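Local coordinates for AlyGC mutant - R241A (Glaciecola chathamensis S18K6, PDB 5GKQ), which is an engineered variant of a family 6 polysaccharide lyase that, in its native form, cleaves alginate, presumably by beta-elimination, at residues Glu118-Asp123 with Gly567-Ala572; Arg144-Thr149 with Gly178-Glu183. All blocks are in the same frame, centred on the assembly; numbering follows the deposited sequence.

Contact 1. Residues Glu118-Asp123 with Gly567-Ala572. With BEM (beta-D-mannopyranuronic acid), chain C.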
# COMPACT_ATOMS: atom_id res chain seq x y z
N GLU A 118 -5.49 -11.26 -2.43
CA GLU A 118 -5.50 -10.00 -3.15
C GLU A 118 -6.90 -9.78 -3.69
O GLU A 118 -7.30 -10.35 -4.70
CB GLU A 118 -4.44 -9.99 -4.25
CG GLU A 118 -3.25 -9.15 -3.81
CD GLU A 118 -2.01 -9.38 -4.61
OE1 GLU A 118 -2.04 -10.17 -5.58
OE2 GLU A 118 -0.99 -8.75 -4.27
N LYS A 119 -7.64 -8.93 -2.97
CA LYS A 119 -9.03 -8.57 -3.23
C LYS A 119 -9.45 -8.55 -4.69
O LYS A 119 -10.58 -8.91 -5.01
CB LYS A 119 -9.31 -7.20 -2.61
CG LYS A 119 -10.78 -6.84 -2.44
CD LYS A 119 -10.92 -5.54 -1.66
CE LYS A 119 -12.18 -5.55 -0.81
NZ LYS A 119 -11.99 -4.75 0.42
N PHE A 120 -8.57 -8.13 -5.60
CA PHE A 120 -8.98 -7.98 -7.00
C PHE A 120 -8.22 -8.88 -7.96
O PHE A 120 -8.18 -8.60 -9.16
CB PHE A 120 -8.92 -6.51 -7.42
CG PHE A 120 -9.98 -5.68 -6.77
CD1 PHE A 120 -11.24 -5.60 -7.32
CD2 PHE A 120 -9.73 -5.04 -5.57
CE1 PHE A 120 -12.23 -4.88 -6.70
CE2 PHE A 120 -10.71 -4.32 -4.95
CZ PHE A 120 -11.96 -4.24 -5.51
N GLU A 121 -7.63 -9.96 -7.45
CA GLU A 121 -7.44 -11.16 -8.25
C GLU A 121 -8.75 -11.93 -8.23
O GLU A 121 -9.20 -12.36 -7.17
CB GLU A 121 -6.31 -12.02 -7.70
CG GLU A 121 -4.94 -11.37 -7.71
CD GLU A 121 -4.32 -11.35 -9.09
OE1 GLU A 121 -4.55 -12.31 -9.87
OE2 GLU A 121 -3.62 -10.36 -9.39
N GLN A 122 -9.39 -12.08 -9.39
CA GLN A 122 -10.72 -12.66 -9.43
C GLN A 122 -10.67 -14.18 -9.52
O GLN A 122 -9.95 -14.74 -10.35
CB GLN A 122 -11.51 -12.10 -10.61
CG GLN A 122 -12.92 -12.64 -10.66
CD GLN A 122 -13.73 -12.08 -11.81
OE1 GLN A 122 -13.38 -11.05 -12.39
NE2 GLN A 122 -14.82 -12.74 -12.14
N ASP A 123 -11.44 -14.84 -8.66
CA ASP A 123 -11.77 -16.25 -8.82
C ASP A 123 -13.23 -16.45 -8.44
O ASP A 123 -13.86 -15.59 -7.82
CB ASP A 123 -10.89 -17.17 -7.97
CG ASP A 123 -11.01 -16.90 -6.48
OD1 ASP A 123 -12.01 -16.30 -6.02
OD2 ASP A 123 -10.09 -17.30 -5.74
N GLY A 567 -5.47 2.25 3.61
CA GLY A 567 -4.54 1.63 2.71
C GLY A 567 -5.22 1.18 1.44
O GLY A 567 -6.42 0.95 1.41
N ASN A 568 -4.44 1.07 0.37
CA ASN A 568 -5.00 0.75 -0.93
C ASN A 568 -5.82 -0.52 -0.87
O ASN A 568 -5.43 -1.51 -0.25
CB ASN A 568 -3.89 0.61 -1.97
CG ASN A 568 -3.25 1.93 -2.31
OD1 ASN A 568 -2.20 2.27 -1.78
ND2 ASN A 568 -3.89 2.69 -3.17
N ARG A 569 -6.99 -0.49 -1.52
CA ARG A 569 -7.86 -1.65 -1.62
C ARG A 569 -8.38 -2.11 -0.26
O ARG A 569 -8.82 -3.25 -0.13
CB ARG A 569 -7.16 -2.80 -2.34
CG ARG A 569 -6.81 -2.45 -3.76
CD ARG A 569 -8.09 -2.24 -4.50
NE ARG A 569 -8.06 -1.28 -5.60
CZ ARG A 569 -7.55 -1.54 -6.80
NH1 ARG A 569 -7.00 -2.73 -7.04
NH2 ARG A 569 -7.59 -0.63 -7.76
N SER A 570 -8.36 -1.25 0.74
CA SER A 570 -8.97 -1.56 2.02
C SER A 570 -10.40 -1.06 2.05
O SER A 570 -10.86 -0.33 1.17
CB SER A 570 -8.18 -0.94 3.17
OG SER A 570 -8.30 0.47 3.18
N PHE A 571 -11.13 -1.47 3.08
CA PHE A 571 -12.55 -1.18 3.09
C PHE A 571 -13.06 -1.14 4.51
O PHE A 571 -12.99 -2.15 5.22
CB PHE A 571 -13.33 -2.20 2.28
CG PHE A 571 -14.75 -1.79 2.06
CD1 PHE A 571 -15.08 -0.92 1.04
CD2 PHE A 571 -15.75 -2.23 2.90
CE1 PHE A 571 -16.37 -0.52 0.85
CE2 PHE A 571 -17.04 -1.83 2.73
CZ PHE A 571 -17.35 -0.98 1.70
N ALA A 572 -13.61 -0.01 4.92
CA ALA A 572 -14.20 0.11 6.24
C ALA A 572 -15.67 -0.21 6.13
O ALA A 572 -16.38 0.39 5.32
CB ALA A 572 -13.98 1.51 6.81
C1 BEM C . -15.48 -14.51 -19.08
C2 BEM C . -16.48 -13.72 -19.90
O2 BEM C . -17.65 -14.49 -20.10
C3 BEM C . -16.80 -12.41 -19.19
O3 BEM C . -17.95 -11.76 -19.71
C4 BEM C . -17.11 -12.59 -17.74
O4 BEM C . -17.03 -11.29 -17.20
C5 BEM C . -16.03 -13.43 -17.10
O5 BEM C . -15.98 -14.69 -17.76
C6 BEM C . -16.31 -13.44 -15.62
O6B BEM C . -16.53 -14.50 -14.99
O6A BEM C . -16.46 -12.32 -15.12
O1 BEM C . -15.25 -15.76 -19.74
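Gly567 O is gripped twice by one residue, by Ser570 OG at 2.6 Å and by the backbone N of that serine, which closes the type II turn that presents Arg569 to Lys119 and Phe120. The hydroxyl lies in the carbonyl plane on a lone pair (C=O...OG 136°). The contact bridges two parallel beta-helices of one chain: Glu118-Asp123 belongs to a loop of the N-terminal one, Gly567-Ala572 to a loop of the C-terminal one. A type I turn from Glu118 to Glu121 places Lys119 and Phe120 at its two central positions, directed at the second segment. Phe120 and Arg569 cross at about a right angle, with Arg569 CD 3.4 Å from ring atom CE2 of Phe120 and the guanidinium plane turned 67° from the ring. That guanidinium is fixed by salt bridges to Glu595 and Asp597. Lys119 sets off with CG opposite its backbone N (chi1 -164°), bends at chi3 and passes the turn's last peptide, its CD 3.5 Å from Arg569 O. Its NZ ends 3.4 Å from Phe571 CB. Phe571 itself turns its ring off toward Tyr602, which it meets edge-to-face. Glu118 reaches elsewhere, forming a salt bridge with Arg536 of the second subunit. Beyond the turn, extended Gln122 points at the bound mannuronate, and its NE2 makes a weak hydrogen bond of 3.4 Å to O6A of that sugar.

Contact 2. Residues Arg144-Thr149 with Gly178-Glu183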
# COMPACT_ATOMS: atom_id res chain seq x y z
N ARG A 144 -14.14 -12.99 0.09
CA ARG A 144 -13.79 -11.60 0.33
C ARG A 144 -13.10 -10.96 -0.86
O ARG A 144 -12.52 -9.88 -0.73
CB ARG A 144 -12.92 -11.51 1.58
CG ARG A 144 -13.70 -11.90 2.80
CD ARG A 144 -12.83 -12.20 3.97
NE ARG A 144 -13.61 -12.94 4.95
CZ ARG A 144 -14.38 -12.38 5.86
NH1 ARG A 144 -14.44 -11.07 5.95
NH2 ARG A 144 -15.07 -13.12 6.70
N ASN A 145 -13.18 -11.57 -2.02
CA ASN A 145 -12.47 -11.12 -3.19
C ASN A 145 -13.42 -11.10 -4.38
O ASN A 145 -14.52 -11.66 -4.33
CB ASN A 145 -11.25 -12.00 -3.49
CG ASN A 145 -11.62 -13.27 -4.23
OD1 ASN A 145 -12.56 -13.97 -3.87
ND2 ASN A 145 -10.88 -13.56 -5.29
N LYS A 146 -12.97 -10.46 -5.45
CA LYS A 146 -13.84 -10.24 -6.58
C LYS A 146 -14.12 -11.55 -7.29
O LYS A 146 -13.24 -12.38 -7.46
CB LYS A 146 -13.21 -9.22 -7.53
CG LYS A 146 -14.10 -8.80 -8.67
CD LYS A 146 -13.54 -7.61 -9.39
CE LYS A 146 -13.66 -7.79 -10.88
NZ LYS A 146 -14.64 -6.86 -11.44
N GLY A 147 -15.37 -11.73 -7.69
CA GLY A 147 -15.75 -12.94 -8.39
C GLY A 147 -16.98 -13.55 -7.76
O GLY A 147 -17.06 -13.69 -6.53
N VAL A 148 -17.95 -13.91 -8.60
CA VAL A 148 -19.15 -14.57 -8.13
C VAL A 148 -18.78 -15.83 -7.36
O VAL A 148 -17.85 -16.55 -7.74
CB VAL A 148 -20.07 -14.89 -9.32
CG1 VAL A 148 -19.39 -15.83 -10.28
CG2 VAL A 148 -21.35 -15.47 -8.85
N THR A 149 -19.47 -16.08 -6.25
CA THR A 149 -19.18 -17.25 -5.43
C THR A 149 -19.42 -18.54 -6.21
O THR A 149 -18.57 -19.43 -6.23
CB THR A 149 -20.02 -17.24 -4.14
OG1 THR A 149 -19.98 -15.96 -3.51
CG2 THR A 149 -19.48 -18.27 -3.17
N GLY A 178 -17.27 -3.70 -1.91
CA GLY A 178 -16.85 -2.35 -2.24
C GLY A 178 -16.57 -2.17 -3.71
O GLY A 178 -15.74 -1.34 -4.09
N SER A 179 -17.23 -2.96 -4.55
CA SER A 179 -16.94 -3.01 -5.97
C SER A 179 -17.98 -3.86 -6.66
O SER A 179 -18.82 -4.51 -6.02
CB SER A 179 -15.55 -3.58 -6.24
OG SER A 179 -15.47 -4.02 -7.58
N ASN A 180 -17.93 -3.82 -7.97
CA ASN A 180 -18.68 -4.70 -8.85
C ASN A 180 -18.07 -6.09 -8.78
O ASN A 180 -16.87 -6.25 -8.60
CB ASN A 180 -18.60 -4.13 -10.26
CG ASN A 180 -19.30 -4.96 -11.28
OD1 ASN A 180 -20.51 -5.15 -11.22
ND2 ASN A 180 -18.54 -5.42 -12.28
N GLY A 181 -18.91 -7.11 -8.89
CA GLY A 181 -18.42 -8.47 -8.96
C GLY A 181 -18.38 -9.24 -7.65
O GLY A 181 -17.42 -9.97 -7.37
N GLY A 182 -19.41 -9.10 -6.84
CA GLY A 182 -19.48 -9.82 -5.59
C GLY A 182 -20.80 -10.53 -5.47
O GLY A 182 -21.39 -10.63 -4.39
N GLU A 183 -21.29 -11.01 -6.61
CA GLU A 183 -22.52 -11.78 -6.62
C GLU A 183 -22.33 -13.10 -5.87
O GLU A 183 -21.22 -13.61 -5.72
CB GLU A 183 -22.96 -12.07 -8.06
CG GLU A 183 -23.05 -10.86 -8.95
CD GLU A 183 -21.81 -10.68 -9.80
OE1 GLU A 183 -20.69 -10.99 -9.34
OE2 GLU A 183 -21.96 -10.24 -10.95
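Lys146-Thr149 and Ser179-Glu183 run the same way, 12° apart, joined by Gly147 N to Gly181 O (2.7 Å, nearly straight) and Thr149 N to Glu183 O (3.1 Å). The first N-H meets its carbonyl in plane; the second donor is tilted 29° from the Glu183 carbonyl plane. That oxygen also receives a CA-H...O contact from Val148 CA at 3.3 Å. Gly181 adopts a positive phi that calls for glycine, and a CB there would press on Lys146 CG. Lys146, its CG opposite the backbone N (chi1 -174°), lays its chain alongside the Asn180 peptide and bends twice, bringing NZ to 3.7 Å from Asn180 O. The same oxygen accepts Ser179 OG at 2.8 Å. An alanine in place of Lys146, with no chain past CB and no charge, would probably open a gap over the Asn180-Gly181 backbone and leave Asn180 O without its positive neighbour. Val148 CG2 packs against Glu183 CB (3.8 Å), the two side chains lying aslant. Asn180 OD1 is held by Ser632 OG, while its side chain comes within about 4 Å of a bound mannuronate. The Glu183 side chain comes within about 3 Å of a calcium ion (nearest atoms), consistent with a place at the metal site. Such loops, stacked in parallel ahead of strands 150-152 and 185-188, are characteristic of successive coils of a parallel beta-helix, here beside the glycan pocket.

How the contacts relate
Contact 2 is nested within the long loop of chain that contact 1 closes, and their centres lie 10 Å apart. They meet directly: Lys119 O lies 2.9 Å from Lys146 N and Glu121 O 2.8 Å from Asn145 ND2, both probable hydrogen bonds, while Phe120 CE1 packs on Ser179 OG at 3.5 Å. The segments 118-123, 144-149 and 178-183 thus lie side by side on successive coils of the N-terminal beta-helix, and 567-572 meets the first of these, 118-123, from the C-terminal one. Each contact supplies one residue to the glycan pocket, Gln122 and Asn180. Phe120, by contrast, sits back at the interface, its side chain about 12 Å from the calcium ion.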